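Local coordinates for aspartate aminotransferase (Leishmania major, PDB 4H51), which probably transfers the amino group between L-aspartate and 2-oxoglutarate with the help of pyridoxal 5'-phosphate, working as a homodimer, at residues A70-L73 / L74-N78; D144-W147 / P148-G152; A186-D189 / G190-F193; S237-L240 / D241-A244; A334-I337 / R338-R341. All blocks are in the same frame, centred on the assembly; numbering follows the deposited sequence. Where two conformers were deposited one is given.

Contact 1 of 5, residues A70-L73 / L74-N78; sequences AEQL and LLDMN
Gln72 reaches one helical turn ahead to Asp76, where its amide NE2 donates a hydrogen bond of 2.9 Å to OD1. From CB the glutamine chain first leads away from residues 74-78: CG sits opposite the backbone N (chi1 -168°), and a bend at chi2 turns the amide back along the helix. CG lies 4.0 Å from Asp76 OD2, and CD the same distance from Asp76 OD1. Only at NE2 does the contact become a bond, with an N-H...O angle of 147°. The oxygen lies in the plane of the amide, whereas the nitrogen stands above the carboxylate plane, the two planes being turned 42° apart. Asp76 folds back over the preceding turn, its CG 3.1 Å from Gln72 O. That carbonyl receives Asp76 N in the regular i to i+4 pattern, as Ala70 O receives Leu74 N and Glu71 O receives Leu75 N. The last such bond, from Met77 N to Leu73 O, is weak at 3.2 Å, and Met77 CG lies against the same oxygen. Asn78 then leaves the helix with positive phi. The contact is thus an i to i+4 polar pair at the C-terminal end of helix 65-76. On other sides of this helix, Ala70 and Leu74 pack on Leu312 of helix 307-318, and Leu75 meets Leu75 of the second subunit. In the conformer given, Glu71 OE2 bonds His308 of its own chain and Tyr81 of the second subunit, so this part of helix 65-76 lies between helix 307-318 and the partner chain.

Contact 2 of 5, residues D144-W147 / P148-G152; sequences DPTW and PNHYG
Trp147 lies with one face of its indole over Asn149 CB, which stands 3.5 Å from the centroid of the six-membered ring and 10° off its normal. With CG anti to the backbone N (chi1 179°), the indole is carried forward over the start of the helix and onto that CB, the amide and ring planes nearly perpendicular. The indole also turns its edge toward the face of His150 in an offset edge-to-face pair, planes at 89°, with CE3 3.4 Å from His150 CD2. Trp147 CB covers the same imidazole, 4.2 Å from its centroid. At the edge of the imidazole, Thr146 OG1 and His150 ND1 share a hydrogen bond of 2.7 Å. These contacts join the loop after strand 140-144 to the start of helix 148-156. In class I aminotransferases the tryptophan here stacks on the cofactor and the histidine backs the aspartate that meets the pyridine nitrogen; Trp147, His150 and Asp229 are consistent with this. His150 N bonds to Trp147 O at 2.9 Å, while water 1 donates to that carbonyl and accepts from Tyr151 N. Further out, Asp229 hydrogen-bonds His150 NE2, and Asn149 ND2 bonds the carbonyl of Arg299 of the second subunit.

Contact 3 of 5, residues A186-D189 / G190-F193; sequences AAPD and GSVF
Ser191 turns its hydroxyl back onto the carbonyl of Pro188, and this is the one hydrogen bond between residues 186-189 and 190-193. OG donates to Pro188 O at 2.8 Å, meeting it at a C=O...O angle of 140° and tilted somewhat from the carbonyl plane. With chi1 at -61° the oxygen lies beside the serine's own backbone N and faces the preceding loop.

Van der Waals contacts gather around the same group. The proline ring lies alongside the hydroxyl, with CG 3.5 Å from Ser191 OG, and Ala187 CB approaches OG to 3.9 Å. That methyl also makes an apolar contact with Phe193, two residues after Ser191, at the edge of the ring: CB to CZ is 4.0 Å.

Backbone shape also matters. Gly190 has a positive phi of 72°, which favours glycine. The loop here links helix 177-186 to strand 192-196.

Charged and ring partners lie outside. Lys222 makes a salt bridge with Asp189 OD1 and a hydrogen bond to Ala187 O, His224 ND1 pairs with Ser191 N, and the ring of Phe193 stacks on Tyr141.

The buried Ser191 thus spends its hydroxyl proton on a main-chain carbonyl, which fixes the rotation of its side chain and ties the loop together just before strand 192-196, an inner strand of the mixed sheet.

Contact 4 of 5, residues S237-L240 / D241-A244; sequences SGSL and DTDA
Ser237 OG works in two directions at once: it donates to Asp243 OD1 at 2.7 Å and accepts from Ser239 N at 2.8 Å. The second bond, from an amide two residues on, makes an ST turn. With chi1 at 70° the hydroxyl lies between its backbone N and carbonyl carbon, directed into the turn. It meets the carboxylate from above, 55° out of its plane. Thr242 lies alongside, its CB 3.6 Å from Ser237 OG.

Gly238, with positive phi, carries the chain round to Ser239, the N-cap of helix 240-243. Ser239 swings OG opposite its own nitrogen and over the helix start, where it accepts from Thr242 N in a nearly straight bond of 3.0 Å, N-H...O angle 174°. Other amides of this short helix find acceptors too: Asp243 N bonds to Ser239 O at 2.9 Å, and Asp241 N donates to water 2. Ala244 N bonds weakly to Leu240 O and also reaches Asp241 O, at 3.3 Å.

Asp241 OD1 makes a salt bridge with Arg248, in helix 245-252. Leu240 packs on Trp326, Glu327 and Leu330 of helix 320-350, while its carbonyl accepts from Gln233 and the carbonyl of Asp243 accepts from Gln197. The short helix therefore sits between the loop that follows strand 225-230, helix 245-252 and the long helix 320-350.

Contact 5 of 5, residues A334-I337 / R338-R341; sequences AERI and RTMR
Arg336 O is gripped twice, by Met340 N at 3.0 Å and by the hydroxyl of Thr339 at 2.9 Å, both arriving from the same face of its carbonyl plane. The hydroxyl can do this because chi1 of Thr339 is 75°, which turns OG1 back toward the preceding turn. Its C=O...O angle of 120° is sharper than that of the helical amide, and the one carbonyl oxygen takes both bonds. The threonine's methyl CG2 rests on Glu335, 3.5 Å from OE2.

Glu335 and Arg338, three residues apart, form a salt bridge across the helix surface: NH1 donates to OE1 at 3.0 Å. The carboxylate uses its anti lone pair, and the oxygen lies close to the guanidinium plane, although the two groups are turned 52° apart. One face of that guanidinium lies over Ala334 O.

On another side the Arg336 chain bends at chi3 and brings NH1 to 3.4 Å from Met340 CG and 3.5 Å from its SD, an oblique approach. Ile337 and Arg341 run side by side, with CG2 and NE 3.9 Å apart.

These pairs ride on regular i to i+4 bonds of the long helix 320-350. Ile337 packs on Tyr235 and Ala396. Arg336 NH2 leaves the helix for Leu398 O. Through Val360 O, Gly365 O and Phe367 O, Arg341 joins the helix to helix 359-362 and to the approach and start of strand 367-369.

In the fold
The five contacts follow one another in numerical order along the chain. Contacts 2 and 3, with centres about 18 Å apart, flank neighbouring parallel strands of the large mixed sheet: contact 2 follows strand 140-144, and contact 3 leads into strand 192-196. Contacts 4 and 5, about 15 Å apart between centres, touch where Gly238 packs on Ala334, and Leu240 of contact 4 also leans on helix 320-350, which carries contact 5. Contact 1 is far from contact 3, about 47 Å between centres, on the opposite side of the chain's centre. Contacts 1 and 2 both touch the second subunit, so the dimer interface spans distant parts of the chain.

Contact 1 of 5, residues A70-L73 / L74-N78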
loop_
_atom_site.group_PDB
_atom_site.type_symbol
_atom_site.label_atom_id
_atom_site.label_comp_id
_atom_site.label_asym_id
_atom_site.label_seq_id
_atom_site.Cartn_x
_atom_site.Cartn_y
_atom_site.Cartn_z
ATOM N N ALA B 70 -20.317 -11.708 0.108
ATOM C CA ALA B 70 -18.984 -12.057 0.600
ATOM C C ALA B 70 -18.638 -11.351 1.921
ATOM O O ALA B 70 -17.923 -11.937 2.771
ATOM C CB ALA B 70 -17.928 -11.762 -0.482
ATOM N N GLU B 71 -19.096 -10.113 2.129
ATOM C CA GLU B 71 -18.822 -9.459 3.408
ATOM C C GLU B 71 -19.462 -10.273 4.555
ATOM O O GLU B 71 -18.840 -10.478 5.605
ATOM C CB GLU B 71 -19.296 -7.991 3.459
ATOM C CG GLU B 71 -18.429 -6.964 2.719
ATOM C CD GLU B 71 -17.320 -6.319 3.569
ATOM O OE1 GLU B 71 -17.038 -6.811 4.678
ATOM O OE2 GLU B 71 -16.719 -5.291 3.132
ATOM N N GLN B 72 -20.677 -10.739 4.366
ATOM C CA GLN B 72 -21.335 -11.511 5.432
ATOM C C GLN B 72 -20.666 -12.847 5.695
ATOM O O GLN B 72 -20.542 -13.291 6.852
ATOM C CB GLN B 72 -22.811 -11.740 5.099
ATOM C CG GLN B 72 -23.618 -12.262 6.279
ATOM C CD GLN B 72 -23.591 -11.369 7.523
ATOM O OE1 GLN B 72 -24.008 -10.209 7.498
ATOM N NE2 GLN B 72 -23.129 -11.935 8.637
ATOM N N LEU B 73 -20.255 -13.513 4.624
ATOM C CA LEU B 73 -19.610 -14.810 4.767
ATOM C C LEU B 73 -18.281 -14.666 5.500
ATOM O O LEU B 73 -17.958 -15.478 6.357
ATOM C CB LEU B 73 -19.471 -15.499 3.397
ATOM C CG LEU B 73 -20.868 -15.783 2.793
ATOM C CD1 LEU B 73 -20.675 -16.328 1.386
ATOM C CD2 LEU B 73 -21.737 -16.699 3.695
ATOM N N LEU B 74 -17.532 -13.597 5.223
ATOM C CA LEU B 74 -16.274 -13.336 5.954
ATOM C C LEU B 74 -16.507 -13.030 7.424
ATOM O O LEU B 74 -15.755 -13.487 8.305
ATOM C CB LEU B 74 -15.494 -12.149 5.344
ATOM C CG LEU B 74 -14.591 -12.389 4.164
ATOM C CD1 LEU B 74 -13.934 -11.045 3.803
ATOM C CD2 LEU B 74 -13.546 -13.428 4.551
ATOM N N LEU B 75 -17.518 -12.219 7.704
ATOM C CA LEU B 75 -17.837 -11.893 9.075
ATOM C C LEU B 75 -18.208 -13.177 9.849
ATOM O O LEU B 75 -17.735 -13.399 10.974
ATOM C CB LEU B 75 -18.965 -10.874 9.104
ATOM C CG LEU B 75 -19.130 -10.101 10.398
ATOM C CD1 LEU B 75 -17.776 -9.746 10.910
ATOM C CD2 LEU B 75 -19.955 -8.829 10.198
ATOM N N ASP B 76 -18.974 -14.052 9.208
ATOM C CA ASP B 76 -19.375 -15.288 9.842
ATOM C C ASP B 76 -18.201 -16.223 10.126
ATOM O O ASP B 76 -18.305 -17.094 11.003
ATOM C CB ASP B 76 -20.378 -16.039 8.973
ATOM C CG ASP B 76 -21.711 -15.336 8.856
ATOM O OD1 ASP B 76 -22.010 -14.424 9.642
ATOM O OD2 ASP B 76 -22.425 -15.686 7.892
ATOM N N MET B 77 -17.116 -16.075 9.384
ATOM C CA MET B 77 -15.914 -16.880 9.602
ATOM C C MET B 77 -15.087 -16.472 10.809
ATOM O O MET B 77 -14.160 -17.190 11.202
ATOM C CB MET B 77 -15.044 -16.898 8.354
ATOM C CG MET B 77 -15.542 -17.769 7.219
ATOM S SD MET B 77 -14.571 -17.507 5.739
ATOM C CE MET B 77 -13.085 -18.457 6.107
ATOM N N ASN B 78 -15.397 -15.322 11.412
ATOM C CA ASN B 78 -14.753 -14.933 12.688
ATOM C C ASN B 78 -13.211 -15.013 12.567
ATOM O O ASN B 78 -12.534 -15.654 13.378
ATOM C CB ASN B 78 -15.270 -15.787 13.847
ATOM C CG ASN B 78 -16.776 -15.563 14.124
ATOM O OD1 ASN B 78 -17.230 -14.414 14.155
ATOM N ND2 ASN B 78 -17.567 -16.670 14.293
#

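Contact 2 of 5, residues D144-W147 / P148-G152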
loop_
_atom_site.group_PDB
_atom_site.type_symbol
_atom_site.label_atom_id
_atom_site.label_comp_id
_atom_site.label_asym_id
_atom_site.label_seq_id
_atom_site.Cartn_x
_atom_site.Cartn_y
_atom_site.Cartn_z
ATOM N N ASP B 144 0.656 6.382 -26.608
ATOM C CA ASP B 144 0.223 7.731 -26.930
ATOM C C ASP B 144 -1.256 7.765 -27.237
ATOM O O ASP B 144 -1.670 7.416 -28.324
ATOM C CB ASP B 144 0.972 8.201 -28.172
ATOM C CG ASP B 144 0.500 9.573 -28.658
ATOM O OD1 ASP B 144 0.003 10.365 -27.819
ATOM O OD2 ASP B 144 0.569 9.798 -29.882
ATOM N N PRO B 145 -2.083 8.184 -26.291
ATOM C CA PRO B 145 -1.904 8.606 -24.937
ATOM C C PRO B 145 -2.137 7.388 -24.001
ATOM O O PRO B 145 -2.435 6.301 -24.480
ATOM C CB PRO B 145 -3.059 9.590 -24.783
ATOM C CG PRO B 145 -4.136 8.954 -25.481
ATOM C CD PRO B 145 -3.522 8.174 -26.623
ATOM N N THR B 146 -2.081 7.623 -22.693
ATOM C CA THR B 146 -2.227 6.559 -21.708
ATOM C C THR B 146 -2.838 7.100 -20.423
ATOM O O THR B 146 -3.129 8.288 -20.296
ATOM C CB THR B 146 -0.857 5.880 -21.415
ATOM O OG1 THR B 146 -1.091 4.628 -20.738
ATOM C CG2 THR B 146 0.120 6.808 -20.615
ATOM N N TRP B 147 -2.956 6.213 -19.439
ATOM C CA TRP B 147 -3.425 6.580 -18.125
ATOM C C TRP B 147 -2.518 7.615 -17.576
ATOM O O TRP B 147 -1.318 7.404 -17.469
ATOM C CB TRP B 147 -3.369 5.373 -17.258
ATOM C CG TRP B 147 -3.795 5.536 -15.839
ATOM C CD1 TRP B 147 -4.906 6.192 -15.348
ATOM C CD2 TRP B 147 -3.225 4.841 -14.697
ATOM N NE1 TRP B 147 -5.028 6.001 -13.989
ATOM C CE2 TRP B 147 -4.053 5.181 -13.541
ATOM C CE3 TRP B 147 -2.136 4.028 -14.517
ATOM C CZ2 TRP B 147 -3.730 4.745 -12.251
ATOM C CZ3 TRP B 147 -1.830 3.576 -13.220
ATOM C CH2 TRP B 147 -2.625 3.912 -12.124
ATOM N N PRO B 148 -3.090 8.769 -17.158
ATOM C CA PRO B 148 -2.210 9.832 -16.756
ATOM C C PRO B 148 -1.248 9.431 -15.682
ATOM O O PRO B 148 -0.146 9.934 -15.680
ATOM C CB PRO B 148 -3.168 10.902 -16.246
ATOM C CG PRO B 148 -4.382 10.714 -17.077
ATOM C CD PRO B 148 -4.492 9.218 -17.248
ATOM N N ASN B 149 -1.601 8.477 -14.805
ATOM C CA ASN B 149 -0.690 8.111 -13.745
ATOM C C ASN B 149 0.482 7.213 -14.165
ATOM O O ASN B 149 1.411 7.062 -13.407
ATOM C CB ASN B 149 -1.460 7.428 -12.608
ATOM C CG ASN B 149 -0.764 7.549 -11.232
ATOM O OD1 ASN B 149 -0.126 8.564 -10.970
ATOM N ND2 ASN B 149 -0.980 6.558 -10.313
ATOM N N HIS B 150 0.476 6.600 -15.352
ATOM C CA HIS B 150 1.622 5.748 -15.774
ATOM C C HIS B 150 2.936 6.484 -15.672
ATOM O O HIS B 150 3.909 5.948 -15.176
ATOM C CB HIS B 150 1.482 5.211 -17.219
ATOM C CG HIS B 150 0.682 3.925 -17.345
ATOM N ND1 HIS B 150 0.030 3.567 -18.502
ATOM C CD2 HIS B 150 0.421 2.908 -16.431
ATOM C CE1 HIS B 150 -0.581 2.398 -18.312
ATOM N NE2 HIS B 150 -0.367 2.010 -17.049
ATOM N N TYR B 151 2.980 7.710 -16.207
ATOM C CA TYR B 151 4.229 8.478 -16.283
ATOM C C TYR B 151 4.883 8.683 -14.904
ATOM O O TYR B 151 6.085 8.368 -14.663
ATOM C CB TYR B 151 3.975 9.823 -17.058
ATOM C CG TYR B 151 5.269 10.453 -17.543
ATOM C CD1 TYR B 151 6.055 11.248 -16.659
ATOM C CD2 TYR B 151 5.763 10.196 -18.826
ATOM C CE1 TYR B 151 7.286 11.807 -17.064
ATOM C CE2 TYR B 151 7.002 10.728 -19.222
ATOM C CZ TYR B 151 7.751 11.538 -18.354
ATOM O OH TYR B 151 8.974 12.064 -18.766
ATOM N N GLY B 152 4.082 9.169 -13.965
ATOM C CA GLY B 152 4.573 9.438 -12.622
ATOM C C GLY B 152 5.002 8.190 -11.899
ATOM O O GLY B 152 6.000 8.180 -11.191
HETATM O O HOH W 1 0.863 8.821 -18.060
#

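Contact 3 of 5, residues A186-D189 / G190-F193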
loop_
_atom_site.group_PDB
_atom_site.type_symbol
_atom_site.label_atom_id
_atom_site.label_comp_id
_atom_site.label_asym_id
_atom_site.label_seq_id
_atom_site.Cartn_x
_atom_site.Cartn_y
_atom_site.Cartn_z
ATOM N N ALA B 186 11.556 0.433 -33.974
ATOM C CA ALA B 186 12.577 1.485 -33.892
ATOM C C ALA B 186 13.252 1.518 -32.511
ATOM O O ALA B 186 14.391 1.939 -32.361
ATOM C CB ALA B 186 11.979 2.851 -34.233
ATOM N N ALA B 187 12.561 1.029 -31.505
ATOM C CA ALA B 187 13.129 0.904 -30.182
ATOM C C ALA B 187 14.301 -0.043 -30.203
ATOM O O ALA B 187 14.315 -1.028 -30.935
ATOM C CB ALA B 187 12.079 0.408 -29.223
ATOM N N PRO B 188 15.303 0.237 -29.383
ATOM C CA PRO B 188 16.402 -0.707 -29.277
ATOM C C PRO B 188 15.899 -2.021 -28.729
ATOM O O PRO B 188 14.932 -2.040 -27.963
ATOM C CB PRO B 188 17.357 -0.059 -28.258
ATOM C CG PRO B 188 16.545 0.961 -27.569
ATOM C CD PRO B 188 15.455 1.391 -28.492
ATOM N N ASP B 189 16.528 -3.114 -29.141
ATOM C CA ASP B 189 16.169 -4.421 -28.619
ATOM C C ASP B 189 16.267 -4.401 -27.118
ATOM O O ASP B 189 17.128 -3.729 -26.553
ATOM C CB ASP B 189 17.132 -5.486 -29.102
ATOM C CG ASP B 189 16.921 -5.888 -30.543
ATOM O OD1 ASP B 189 16.323 -5.169 -31.345
ATOM O OD2 ASP B 189 17.414 -6.960 -30.891
ATOM N N GLY B 190 15.390 -5.151 -26.461
ATOM C CA GLY B 190 15.382 -5.222 -25.022
ATOM C C GLY B 190 14.877 -3.958 -24.332
ATOM O O GLY B 190 15.406 -3.598 -23.301
ATOM N N SER B 191 13.898 -3.282 -24.912
ATOM C CA SER B 191 13.199 -2.201 -24.243
ATOM C C SER B 191 11.978 -2.746 -23.468
ATOM O O SER B 191 11.604 -3.923 -23.607
ATOM C CB SER B 191 12.732 -1.159 -25.228
ATOM O OG SER B 191 13.820 -0.571 -25.917
ATOM N N VAL B 192 11.411 -1.925 -22.596
ATOM C CA VAL B 192 10.215 -2.283 -21.852
ATOM C C VAL B 192 8.984 -1.607 -22.446
ATOM O O VAL B 192 9.030 -0.400 -22.704
ATOM C CB VAL B 192 10.335 -1.876 -20.394
ATOM C CG1 VAL B 192 9.097 -2.387 -19.630
ATOM C CG2 VAL B 192 11.592 -2.466 -19.775
ATOM N N PHE B 193 7.909 -2.363 -22.686
ATOM C CA PHE B 193 6.661 -1.801 -23.196
ATOM C C PHE B 193 5.540 -2.074 -22.223
ATOM O O PHE B 193 5.238 -3.248 -21.933
ATOM C CB PHE B 193 6.290 -2.391 -24.539
ATOM C CG PHE B 193 7.056 -1.802 -25.673
ATOM C CD1 PHE B 193 8.397 -2.130 -25.860
ATOM C CD2 PHE B 193 6.486 -0.849 -26.481
ATOM C CE1 PHE B 193 9.117 -1.558 -26.886
ATOM C CE2 PHE B 193 7.208 -0.278 -27.492
ATOM C CZ PHE B 193 8.548 -0.616 -27.676
#

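Contact 4 of 5, residues S237-L240 / D241-A244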
loop_
_atom_site.group_PDB
_atom_site.type_symbol
_atom_site.label_atom_id
_atom_site.label_comp_id
_atom_site.label_asym_id
_atom_site.label_seq_id
_atom_site.Cartn_x
_atom_site.Cartn_y
_atom_site.Cartn_z
ATOM N N SER B 237 -15.443 -6.742 -23.194
ATOM C CA SER B 237 -16.529 -7.551 -23.755
ATOM C C SER B 237 -17.684 -7.936 -22.808
ATOM O O SER B 237 -18.724 -8.356 -23.313
ATOM C CB SER B 237 -15.938 -8.838 -24.284
ATOM O OG SER B 237 -15.534 -9.614 -23.166
ATOM N N GLY B 238 -17.514 -7.828 -21.492
ATOM C CA GLY B 238 -18.350 -8.539 -20.506
ATOM C C GLY B 238 -18.001 -10.007 -20.222
ATOM O O GLY B 238 -18.600 -10.648 -19.341
ATOM N N SER B 239 -16.995 -10.519 -20.928
ATOM C CA SER B 239 -16.453 -11.856 -20.665
ATOM C C SER B 239 -14.988 -11.819 -20.240
ATOM O O SER B 239 -14.148 -11.296 -20.996
ATOM C CB SER B 239 -16.543 -12.678 -21.951
ATOM O OG SER B 239 -15.728 -13.843 -21.892
ATOM N N LEU B 240 -14.707 -12.422 -19.095
ATOM C CA LEU B 240 -13.337 -12.547 -18.541
ATOM C C LEU B 240 -12.442 -13.335 -19.492
ATOM O O LEU B 240 -11.278 -12.942 -19.722
ATOM C CB LEU B 240 -13.337 -13.238 -17.188
ATOM C CG LEU B 240 -13.993 -12.543 -15.994
ATOM C CD1 LEU B 240 -14.027 -13.507 -14.843
ATOM C CD2 LEU B 240 -13.202 -11.285 -15.648
ATOM N N ASP B 241 -12.992 -14.431 -20.037
ATOM C CA ASP B 241 -12.223 -15.234 -20.991
ATOM C C ASP B 241 -11.882 -14.460 -22.247
ATOM O O ASP B 241 -10.710 -14.424 -22.666
ATOM C CB ASP B 241 -12.943 -16.534 -21.338
ATOM C CG ASP B 241 -12.786 -17.593 -20.263
ATOM O OD1 ASP B 241 -11.815 -17.605 -19.485
ATOM O OD2 ASP B 241 -13.648 -18.455 -20.213
ATOM N N THR B 242 -12.882 -13.817 -22.856
ATOM C CA THR B 242 -12.612 -13.045 -24.065
ATOM C C THR B 242 -11.626 -11.928 -23.821
ATOM O O THR B 242 -10.751 -11.682 -24.670
ATOM C CB THR B 242 -13.894 -12.455 -24.691
ATOM O OG1 THR B 242 -14.799 -13.526 -24.994
ATOM C CG2 THR B 242 -13.577 -11.693 -25.978
ATOM N N ASP B 243 -11.743 -11.271 -22.661
ATOM C CA ASP B 243 -10.920 -10.082 -22.371
ATOM C C ASP B 243 -9.488 -10.423 -22.062
ATOM O O ASP B 243 -8.660 -9.590 -22.249
ATOM C CB ASP B 243 -11.479 -9.217 -21.296
ATOM C CG ASP B 243 -12.688 -8.444 -21.744
ATOM O OD1 ASP B 243 -13.096 -8.542 -22.923
ATOM O OD2 ASP B 243 -13.202 -7.743 -20.868
ATOM N N ALA B 244 -9.211 -11.673 -21.727
ATOM C CA ALA B 244 -7.852 -12.170 -21.433
ATOM C C ALA B 244 -7.058 -12.608 -22.653
ATOM O O ALA B 244 -5.948 -13.137 -22.527
ATOM C CB ALA B 244 -7.954 -13.330 -20.446
HETATM O O HOH W 2 -15.487 -15.864 -19.344
#

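Contact 5 of 5, residues A334-I337 / R338-R341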
loop_
_atom_site.group_PDB
_atom_site.type_symbol
_atom_site.label_atom_id
_atom_site.label_comp_id
_atom_site.label_asym_id
_atom_site.label_seq_id
_atom_site.Cartn_x
_atom_site.Cartn_y
_atom_site.Cartn_z
ATOM N N ALA B 334 -21.167 -4.521 -17.875
ATOM C CA ALA B 334 -20.688 -4.269 -19.217
ATOM C C ALA B 334 -21.802 -3.954 -20.200
ATOM O O ALA B 334 -21.665 -3.040 -21.038
ATOM C CB ALA B 334 -19.854 -5.458 -19.702
ATOM N N GLU B 335 -22.915 -4.683 -20.097
ATOM C CA GLU B 335 -24.039 -4.464 -20.985
ATOM C C GLU B 335 -24.660 -3.079 -20.723
ATOM O O GLU B 335 -25.050 -2.401 -21.669
ATOM C CB GLU B 335 -25.082 -5.571 -20.841
ATOM C CG GLU B 335 -26.451 -5.318 -21.446
ATOM C CD GLU B 335 -26.461 -5.219 -22.949
ATOM O OE1 GLU B 335 -25.504 -5.670 -23.629
ATOM O OE2 GLU B 335 -27.462 -4.679 -23.464
ATOM N N ARG B 336 -24.741 -2.644 -19.444
ATOM C CA ARG B 336 -25.329 -1.326 -19.160
ATOM C C ARG B 336 -24.484 -0.222 -19.778
ATOM O O ARG B 336 -25.005 0.782 -20.279
ATOM C CB ARG B 336 -25.507 -1.081 -17.651
ATOM C CG ARG B 336 -26.479 0.052 -17.317
ATOM C CD ARG B 336 -26.391 0.498 -15.863
ATOM N NE ARG B 336 -25.251 1.414 -15.687
ATOM C CZ ARG B 336 -25.207 2.679 -16.117
ATOM N NH1 ARG B 336 -26.250 3.243 -16.727
ATOM N NH2 ARG B 336 -24.100 3.396 -15.915
ATOM N N ILE B 337 -23.179 -0.405 -19.737
ATOM C CA ILE B 337 -22.260 0.549 -20.387
ATOM C C ILE B 337 -22.551 0.619 -21.864
ATOM O O ILE B 337 -22.606 1.714 -22.447
ATOM C CB ILE B 337 -20.784 0.179 -20.161
ATOM C CG1 ILE B 337 -20.455 0.278 -18.647
ATOM C CG2 ILE B 337 -19.870 1.118 -20.966
ATOM C CD1 ILE B 337 -19.119 -0.323 -18.244
ATOM N N ARG B 338 -22.715 -0.541 -22.505
ATOM C CA ARG B 338 -23.070 -0.536 -23.917
ATOM C C ARG B 338 -24.359 0.202 -24.211
ATOM O O ARG B 338 -24.424 0.884 -25.230
ATOM C CB ARG B 338 -23.204 -1.947 -24.482
ATOM C CG ARG B 338 -21.920 -2.698 -24.696
ATOM C CD ARG B 338 -22.289 -4.068 -25.290
ATOM N NE ARG B 338 -21.307 -4.948 -24.751
ATOM C CZ ARG B 338 -21.468 -5.928 -23.873
ATOM N NH1 ARG B 338 -22.639 -6.428 -23.489
ATOM N NH2 ARG B 338 -20.359 -6.506 -23.473
ATOM N N THR B 339 -25.391 0.053 -23.359
ATOM C CA THR B 339 -26.653 0.744 -23.534
ATOM C C THR B 339 -26.473 2.256 -23.417
ATOM O O THR B 339 -27.107 3.006 -24.158
ATOM C CB THR B 339 -27.831 0.233 -22.626
ATOM O OG1 THR B 339 -27.695 0.657 -21.249
ATOM C CG2 THR B 339 -27.925 -1.293 -22.679
ATOM N N MET B 340 -25.562 2.693 -22.547
ATOM C CA MET B 340 -25.261 4.137 -22.452
ATOM C C MET B 340 -24.554 4.644 -23.723
ATOM O O MET B 340 -24.840 5.735 -24.218
ATOM C CB MET B 340 -24.405 4.404 -21.186
ATOM C CG MET B 340 -25.161 4.150 -19.871
ATOM S SD MET B 340 -26.674 5.119 -19.669
ATOM C CE MET B 340 -28.047 4.053 -20.221
ATOM N N ARG B 341 -23.651 3.856 -24.273
ATOM C CA ARG B 341 -22.947 4.297 -25.487
ATOM C C ARG B 341 -23.947 4.400 -26.648
ATOM O O ARG B 341 -23.975 5.367 -27.406
ATOM C CB ARG B 341 -21.847 3.329 -25.870
ATOM C CG ARG B 341 -20.726 3.150 -24.898
ATOM C CD ARG B 341 -19.837 2.035 -25.407
ATOM N NE ARG B 341 -18.667 1.864 -24.562
ATOM C CZ ARG B 341 -17.626 2.690 -24.512
ATOM N NH1 ARG B 341 -17.566 3.761 -25.298
ATOM N NH2 ARG B 341 -16.627 2.438 -23.663
#